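Local atomic coordinates of intracellular serine protease (Bacillus licheniformis, PDB entry 4ZOQ), a protein that probably acts as a subtilisin-like serine endopeptidase that cuts lanthipeptide precursors at a specific sequence. Residues G231-Y234 against D235-G238; D31-R34 against T35-I38. All coordinates share one frame; numbering follows the deposited sequence.

Interaction 1 of 2, residues G231-Y234 against D235-G238; sequences GETY and DQDG
Thr-233 and Asp-237 join side chains across one short helical turn. The hydroxyl OG1 of Thr-233 donates to OD2 of Asp-237 at 2.5 Å and meets it from above the carboxylate plane. OG1 of Thr-233 (chi1 56°) and CG of Asp-237 (chi1 59°) each sit between their own backbone N and carbonyl carbon, and the two side chains cross at about a right angle. Arg-241 reaches the same pair through NH2, with a salt bridge to OD2 and a hydrogen bond to OG1. With an alanine in place of Asp-237, the Arg-241 guanidinium is likely to become more mobile and the Thr-233 hydroxyl to turn more freely, both having lost the carboxylate.

Thr-233 is at the N-cap position, where its side chain makes no capping bond. Its backbone O accepts from Gln-236 N at 2.7 Å and from Asp-237 N at 2.9 Å. Tyr-234 O takes Gly-238 N at 2.9 Å. Gly-238 then leaves the helix with positive phi. The Tyr-234 ring lies close to Gly-238, CD1 being 3.5 Å from its C. Asp-235 turns OD1 to the hydroxyl of Tyr-229. The turn is helix 234-237, a surface element in the connection between strands 221-226 and 246-249.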
loop_
_atom_site.group_PDB
_atom_site.type_symbol
_atom_site.label_atom_id
_atom_site.label_comp_id
_atom_site.label_asym_id
_atom_site.label_seq_id
_atom_site.Cartn_x
_atom_site.Cartn_y
_atom_site.Cartn_z
ATOM N N GLY B 231 9.869 4.990 20.236
ATOM C CA GLY B 231 9.887 4.501 21.607
ATOM C C GLY B 231 8.470 4.323 22.074
ATOM O O GLY B 231 7.582 4.926 21.488
ATOM N N GLU B 232 8.243 3.569 23.154
ATOM C CA GLU B 232 6.868 3.351 23.629
ATOM C C GLU B 232 6.259 4.621 24.157
ATOM O O GLU B 232 5.049 4.838 24.048
ATOM C CB GLU B 232 6.826 2.327 24.759
ATOM C CG GLU B 232 6.870 0.894 24.351
ATOM C CD GLU B 232 5.547 0.364 23.852
ATOM O OE1 GLU B 232 4.470 0.863 24.272
ATOM O OE2 GLU B 232 5.597 -0.623 23.095
ATOM N N THR B 233 7.099 5.419 24.805
ATOM C CA THR B 233 6.701 6.689 25.419
ATOM C C THR B 233 7.533 7.898 24.941
ATOM O O THR B 233 7.515 8.958 25.574
ATOM C CB THR B 233 6.745 6.578 26.982
ATOM O OG1 THR B 233 8.057 6.174 27.392
ATOM C CG2 THR B 233 5.731 5.523 27.474
ATOM N N TYR B 234 8.336 7.691 23.899
ATOM C CA TYR B 234 9.146 8.745 23.277
ATOM C C TYR B 234 8.404 10.074 23.149
ATOM O O TYR B 234 8.986 11.133 23.362
ATOM C CB TYR B 234 9.632 8.308 21.886
ATOM C CG TYR B 234 10.172 9.458 21.071
ATOM C CD1 TYR B 234 11.461 9.918 21.263
ATOM C CD2 TYR B 234 9.362 10.138 20.173
ATOM C CE1 TYR B 234 11.955 10.986 20.545
ATOM C CE2 TYR B 234 9.835 11.216 19.473
ATOM C CZ TYR B 234 11.139 11.634 19.655
ATOM O OH TYR B 234 11.643 12.702 18.944
ATOM N N ASP B 235 7.126 10.021 22.791
ATOM C CA ASP B 235 6.369 11.248 22.649
ATOM C C ASP B 235 6.366 12.027 23.947
ATOM O O ASP B 235 6.325 13.261 23.919
ATOM C CB ASP B 235 4.939 10.980 22.211
ATOM C CG ASP B 235 4.845 10.551 20.766
ATOM O OD1 ASP B 235 5.826 10.731 20.019
ATOM O OD2 ASP B 235 3.774 10.047 20.377
ATOM N N GLN B 236 6.378 11.330 25.084
ATOM C CA GLN B 236 6.382 12.041 26.366
ATOM C C GLN B 236 7.753 12.232 26.992
ATOM O O GLN B 236 7.944 13.187 27.729
ATOM C CB GLN B 236 5.484 11.346 27.396
ATOM C CG GLN B 236 4.034 11.443 27.066
ATOM C CD GLN B 236 3.600 10.385 26.108
ATOM O OE1 GLN B 236 4.311 9.393 25.889
ATOM N NE2 GLN B 236 2.460 10.615 25.462
ATOM N N ASP B 237 8.717 11.366 26.705
ATOM C CA ASP B 237 9.935 11.478 27.486
ATOM C C ASP B 237 11.156 11.787 26.632
ATOM O O ASP B 237 12.230 12.015 27.162
ATOM C CB ASP B 237 10.153 10.208 28.338
ATOM C CG ASP B 237 10.261 8.928 27.512
ATOM O OD1 ASP B 237 10.789 8.970 26.377
ATOM O OD2 ASP B 237 9.857 7.851 28.030
ATOM N N GLY B 238 10.989 11.816 25.315
ATOM C CA GLY B 238 12.087 12.181 24.435
ATOM C C GLY B 238 13.114 11.108 24.138
ATOM O O GLY B 238 14.080 11.347 23.424
HETATM O O HOH W 1 5.449 7.506 22.305
#

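Interaction 2 of 2, residues D31-R34 against T35-I38; sequences DSYR and TYQI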
loop_
_atom_site.group_PDB
_atom_site.type_symbol
_atom_site.label_atom_id
_atom_site.label_comp_id
_atom_site.label_asym_id
_atom_site.label_seq_id
_atom_site.Cartn_x
_atom_site.Cartn_y
_atom_site.Cartn_z
ATOM N N ASP B 31 7.531 -16.712 12.655
ATOM C CA ASP B 31 7.903 -17.657 13.702
ATOM C C ASP B 31 9.411 -17.989 13.602
ATOM O O ASP B 31 9.799 -19.144 13.355
ATOM C CB ASP B 31 7.060 -18.940 13.643
ATOM C CG ASP B 31 7.244 -19.825 14.890
ATOM O OD1 ASP B 31 7.788 -19.329 15.912
ATOM O OD2 ASP B 31 6.828 -21.007 14.857
ATOM N N SER B 32 10.244 -16.961 13.759
ATOM C CA SER B 32 11.695 -17.084 13.579
ATOM C C SER B 32 12.047 -17.709 12.232
ATOM O O SER B 32 12.880 -18.600 12.167
ATOM C CB SER B 32 12.317 -17.880 14.725
ATOM O OG SER B 32 12.172 -17.156 15.938
ATOM N N TYR B 33 11.368 -17.261 11.170
ATOM C CA TYR B 33 11.656 -17.650 9.779
ATOM C C TYR B 33 11.325 -19.112 9.467
ATOM O O TYR B 33 11.739 -19.638 8.446
ATOM C CB TYR B 33 13.118 -17.338 9.449
ATOM C CG TYR B 33 13.399 -15.929 9.877
ATOM C CD1 TYR B 33 12.893 -14.852 9.151
ATOM C CD2 TYR B 33 14.108 -15.668 11.050
ATOM C CE1 TYR B 33 13.101 -13.557 9.567
ATOM C CE2 TYR B 33 14.317 -14.374 11.484
ATOM C CZ TYR B 33 13.811 -13.324 10.738
ATOM O OH TYR B 33 14.011 -12.044 11.147
ATOM N N ARG B 34 10.537 -19.760 10.311
ATOM C CA ARG B 34 10.107 -21.116 10.007
ATOM C C ARG B 34 9.159 -21.161 8.811
ATOM O O ARG B 34 9.113 -22.154 8.096
ATOM C CB ARG B 34 9.437 -21.727 11.221
ATOM C CG ARG B 34 10.415 -22.213 12.233
ATOM C CD ARG B 34 9.715 -22.669 13.516
ATOM N NE ARG B 34 10.715 -23.110 14.478
ATOM C CZ ARG B 34 11.315 -22.318 15.356
ATOM N NH1 ARG B 34 11.032 -21.013 15.387
ATOM N NH2 ARG B 34 12.219 -22.831 16.186
ATOM N N THR B 35 8.417 -20.074 8.587
ATOM C CA THR B 35 7.475 -20.010 7.474
ATOM C C THR B 35 8.181 -20.132 6.119
ATOM O O THR B 35 7.556 -20.577 5.152
ATOM C CB THR B 35 6.636 -18.683 7.493
ATOM O OG1 THR B 35 7.480 -17.529 7.311
ATOM C CG2 THR B 35 5.860 -18.550 8.784
ATOM N N TYR B 36 9.485 -19.820 6.061
ATOM C CA TYR B 36 10.236 -19.952 4.808
ATOM C C TYR B 36 10.250 -21.376 4.317
ATOM O O TYR B 36 10.368 -21.612 3.122
ATOM C CB TYR B 36 11.685 -19.490 4.939
ATOM C CG TYR B 36 11.889 -18.003 5.145
ATOM C CD1 TYR B 36 10.827 -17.099 5.060
ATOM C CD2 TYR B 36 13.139 -17.511 5.480
ATOM C CE1 TYR B 36 11.022 -15.739 5.279
ATOM C CE2 TYR B 36 13.344 -16.154 5.706
ATOM C CZ TYR B 36 12.289 -15.276 5.607
ATOM O OH TYR B 36 12.504 -13.933 5.815
ATOM N N GLN B 37 10.177 -22.333 5.232
ATOM C CA GLN B 37 10.119 -23.733 4.823
ATOM C C GLN B 37 8.684 -24.263 4.768
ATOM O O GLN B 37 8.476 -25.394 4.382
ATOM C CB GLN B 37 11.015 -24.606 5.711
ATOM C CG GLN B 37 10.533 -24.755 7.117
ATOM C CD GLN B 37 11.347 -25.745 7.941
ATOM O OE1 GLN B 37 11.394 -25.653 9.159
ATOM N NE2 GLN B 37 11.850 -26.770 7.295
ATOM N N ILE B 38 7.707 -23.441 5.146
ATOM C CA ILE B 38 6.296 -23.810 5.042
ATOM C C ILE B 38 5.745 -23.269 3.722
ATOM O O ILE B 38 5.132 -23.995 2.946
ATOM C CB ILE B 38 5.453 -23.237 6.214
ATOM C CG1 ILE B 38 6.046 -23.608 7.585
ATOM C CG2 ILE B 38 3.988 -23.683 6.096
ATOM C CD1 ILE B 38 6.109 -25.092 7.817
#
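Tyr-33 and Tyr-36 lie side by side and point the same way. Their rings meet obliquely, with planes 47° apart and centroids 5.5 Å apart. CB of Tyr-33 makes a CH-pi contact over one face of the Tyr-36 ring. Farther out, CD1 of Tyr-33 packs 3.6 Å from CZ of Tyr-36. In both residues CG is anti to the carbonyl carbon (chi1 -49° and -69°), which lets the rings run alongside each other. The Tyr-36 hydroxyl bonds to Ile-96 O and Ala-10 N, and Arg-40 makes a cation-pi contact with its ring. Tyr-33 also packs on Ala-26 and Ala-27 of helix 24-30.

The backbone here follows the end of that helix. Asp-31 closes it in a Schellman motif, and a type I' beta turn runs from Asp-31 to Arg-34.

Backbone hydrogen bonds carry the chain onward. Tyr-36 N reaches Tyr-33 O at 3.3 Å, and Gln-37 N reaches Arg-34 O at 3.1 Å. CG of Gln-37 and CG1 of Ile-38 also lie against Arg-34 O, the latter at 3.4 Å.

Arg-34 brings its guanidinium to Asp-31. Arg-34 NH1 donates to Asp-31 O at 3.0 Å. Arg-34 N bonds to the same oxygen from the opposite face of its plane. A long salt bridge, 3.7 Å, joins Arg-34 NH1 to OD1 of Asp-31.

How the interactions relate
Interaction 2 comes first along the chain. It closes the turn that follows helix 24-30, ahead of strand 46-51, the first strand of the central sheet. Its side chains tie this connection to helix 24-30 and, through Thr-35 and Ile-38, to helix 333-338 near the C terminus. Interaction 1 comes much later, after strand 221-226, an outermost strand of the same sheet. It closes a helical turn before strand 246-249. The two contacts are in series and neither nest nor cross. Between interaction 1 and interaction 2 the centres are about 33 Å apart and the nearest atoms about 19 Å apart. Both lie away from the predicted catalytic residues Asp-51, His-86 and Ser-276.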